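Lmaj004144AAA protein (Leishmania major, PDB 1Y63) probably acts as a nucleoside monophosphate kinase that converts AMP and ATP into two ADP, with an additional ATPase activity linked to 40S ribosomal subunit maturation. Local coordinates at residues H39-K44 with V87-S92. Numbering follows the deposited sequence.
Sequences HLEVGK and VVDYHS. With MN (manganese (II) ion), chain C.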
loop_
_atom_site.group_PDB
_atom_site.type_symbol
_atom_site.label_atom_id
_atom_site.label_comp_id
_atom_site.label_asym_id
_atom_site.label_seq_id
_atom_site.Cartn_x
_atom_site.Cartn_y
_atom_site.Cartn_z
ATOM N N HIS A 39 10.088 4.784 -2.989
ATOM C CA HIS A 39 9.267 3.849 -2.248
ATOM C C HIS A 39 9.350 4.136 -0.763
ATOM O O HIS A 39 10.444 4.238 -0.199
ATOM C CB HIS A 39 9.771 2.428 -2.518
ATOM C CG HIS A 39 9.184 1.360 -1.644
ATOM N ND1 HIS A 39 9.939 0.314 -1.145
ATOM C CD2 HIS A 39 7.909 1.115 -1.260
ATOM C CE1 HIS A 39 9.157 -0.511 -0.470
ATOM N NE2 HIS A 39 7.924 -0.047 -0.518
ATOM N N LEU A 40 8.194 4.278 -0.138
ATOM C CA LEU A 40 8.098 4.418 1.333
ATOM C C LEU A 40 7.413 3.160 1.841
ATOM O O LEU A 40 6.232 2.927 1.563
ATOM C CB LEU A 40 7.263 5.615 1.759
ATOM C CG LEU A 40 7.743 7.040 1.565
ATOM C CD1 LEU A 40 7.615 7.506 0.128
ATOM C CD2 LEU A 40 6.905 7.927 2.473
ATOM N N GLU A 41 8.176 2.305 2.508
ATOM C CA GLU A 41 7.653 1.079 3.092
ATOM C C GLU A 41 7.189 1.422 4.501
ATOM O O GLU A 41 7.960 1.418 5.436
ATOM C CB GLU A 41 8.744 -0.029 3.060
ATOM C CG GLU A 41 8.271 -1.439 3.367
ATOM C CD GLU A 41 9.254 -2.552 2.953
ATOM O OE1 GLU A 41 10.219 -2.325 2.168
ATOM O OE2 GLU A 41 9.084 -3.673 3.453
ATOM N N VAL A 42 5.903 1.721 4.646
ATOM C CA VAL A 42 5.401 2.275 5.901
ATOM C C VAL A 42 5.574 1.341 7.098
ATOM O O VAL A 42 5.841 1.804 8.221
ATOM C CB VAL A 42 3.927 2.709 5.706
ATOM C CG1 VAL A 42 3.324 3.209 7.008
ATOM C CG2 VAL A 42 3.878 3.769 4.638
ATOM N N GLY A 43 5.445 0.032 6.885
ATOM C CA GLY A 43 5.682 -0.910 7.982
ATOM C C GLY A 43 7.082 -0.778 8.602
ATOM O O GLY A 43 7.265 -0.933 9.821
ATOM N N LYS A 44 8.081 -0.503 7.768
ATOM C CA LYS A 44 9.443 -0.262 8.246
ATOM C C LYS A 44 9.505 1.037 9.044
ATOM O O LYS A 44 10.134 1.094 10.093
ATOM C CB LYS A 44 10.435 -0.265 7.086
ATOM C CG LYS A 44 10.664 -1.663 6.509
ATOM C CD LYS A 44 11.849 -1.687 5.548
ATOM C CE LYS A 44 12.220 -3.117 5.165
ATOM N NZ LYS A 44 13.550 -3.165 4.496
ATOM N N VAL A 87 5.796 6.313 -4.011
ATOM C CA VAL A 87 4.927 5.131 -3.977
ATOM C C VAL A 87 4.940 4.603 -2.553
ATOM O O VAL A 87 5.973 4.151 -2.034
ATOM C CB VAL A 87 5.288 4.057 -5.053
ATOM C CG1 VAL A 87 6.761 3.605 -4.990
ATOM C CG2 VAL A 87 4.334 2.863 -4.958
ATOM N N VAL A 88 3.807 4.738 -1.903
ATOM C CA VAL A 88 3.677 4.374 -0.499
ATOM C C VAL A 88 3.065 2.976 -0.445
ATOM O O VAL A 88 2.170 2.646 -1.239
ATOM C CB VAL A 88 2.769 5.356 0.237
ATOM C CG1 VAL A 88 2.566 4.934 1.675
ATOM C CG2 VAL A 88 3.391 6.740 0.201
ATOM N N ASP A 89 3.556 2.180 0.497
ATOM C CA ASP A 89 3.261 0.755 0.580
ATOM C C ASP A 89 2.799 0.463 2.001
ATOM O O ASP A 89 3.590 0.604 2.924
ATOM C CB ASP A 89 4.587 0.066 0.205
ATOM C CG ASP A 89 4.733 -1.316 0.699
ATOM O OD1 ASP A 89 3.774 -1.947 1.132
ATOM O OD2 ASP A 89 5.883 -1.810 0.554
ATOM N N TYR A 90 1.515 0.129 2.189
ATOM C CA TYR A 90 0.983 -0.167 3.552
ATOM C C TYR A 90 -0.291 -0.964 3.490
ATOM O O TYR A 90 -1.086 -0.760 2.579
ATOM C CB TYR A 90 0.728 1.132 4.357
ATOM C CG TYR A 90 0.645 0.960 5.872
ATOM C CD1 TYR A 90 1.557 0.169 6.562
ATOM C CD2 TYR A 90 -0.284 1.684 6.623
ATOM C CE1 TYR A 90 1.505 0.060 7.955
ATOM C CE2 TYR A 90 -0.320 1.597 8.009
ATOM C CZ TYR A 90 0.573 0.790 8.658
ATOM O OH TYR A 90 0.520 0.693 10.041
ATOM N N HIS A 91 -0.509 -1.810 4.499
ATOM C CA HIS A 91 -1.682 -2.679 4.548
ATOM C C HIS A 91 -2.946 -1.901 4.910
ATOM O O HIS A 91 -4.041 -2.380 4.669
ATOM C CB HIS A 91 -1.455 -3.855 5.504
ATOM C CG HIS A 91 -1.282 -3.454 6.936
ATOM N ND1 HIS A 91 -0.066 -3.460 7.578
ATOM C CD2 HIS A 91 -2.185 -3.041 7.854
ATOM C CE1 HIS A 91 -0.224 -3.061 8.831
ATOM N NE2 HIS A 91 -1.499 -2.788 9.019
ATOM N N SER A 92 -2.781 -0.716 5.489
ATOM C CA SER A 92 -3.904 0.142 5.854
ATOM C C SER A 92 -3.887 1.393 5.024
ATOM O O SER A 92 -2.870 1.744 4.450
ATOM C CB SER A 92 -3.837 0.501 7.321
ATOM O OG SER A 92 -3.952 -0.666 8.132
HETATM MN MN MN C . 12.220 0.178 -0.963
HETATM O O HOH W 1 12.351 2.154 0.165
HETATM O O HOH W 2 11.969 -0.693 1.033
HETATM O O HOH W 3 4.994 -1.368 4.444
HETATM O O HOH W 4 14.404 -0.035 -0.590
HETATM O O HOH W 5 12.874 1.064 -2.674
#
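Leu40 and Val88 lie abreast in neighbouring parallel strands, whose axes, 4.7 Å apart, run nearly parallel. Three backbone bonds establish the register: Leu40 N to Val87 O, Asp89 N to Leu40 O, and Val42 N to Asp89 O. The last comes from the first turn of the helix that follows Glu41, so the pairing continues past the strand end.

The tight part is apolar. Val42 turns CG2 onto Val88 CG1 at 3.4 Å, closer than usual van der Waals contact, while its other methyl, CG1, stands anti to the backbone N (chi1 176°) and covers the middle of the Tyr90 ring. A distance of 3.6 Å from Val42 CG1 to the Tyr90 ring centroid, 12° off the normal, identifies a CH-pi contact over the face.

The face carrying His39, Glu41 and Asp89 is the polar, watered side, held by directional bonds and not by close methyl contacts. His39 NE2 donates to the anti lone pair of Asp89 OD2 at 2.9 Å (N-H...O 161°); ring and carboxylate are nearly coplanar. Thr24 of the P-loop also hydrogen-bonds Asp89 OD2, giving this oxygen two partners and placing the carboxylate beside the ADP pocket. On the imidazole's other nitrogen, His39 ND1 binds manganese at 2.3 Å, so the two bonds fix the ring's rotation. Glu28 and four waters complete the metal shell; one water donates to Glu41 OE1 at 2.6 Å, another to His39 O. Near the helix start, a further water bridges Gly43 N and Asp89 O.

Strand 37-41 is outermost in the five-stranded parallel sheet of this P-loop NTPase fold, and strand 85-89 separates it from strand 12-16. Helix 23-33 packs against His39 and Val87 on one face; helix 66-80 covers Leu40 and Val88 on the other.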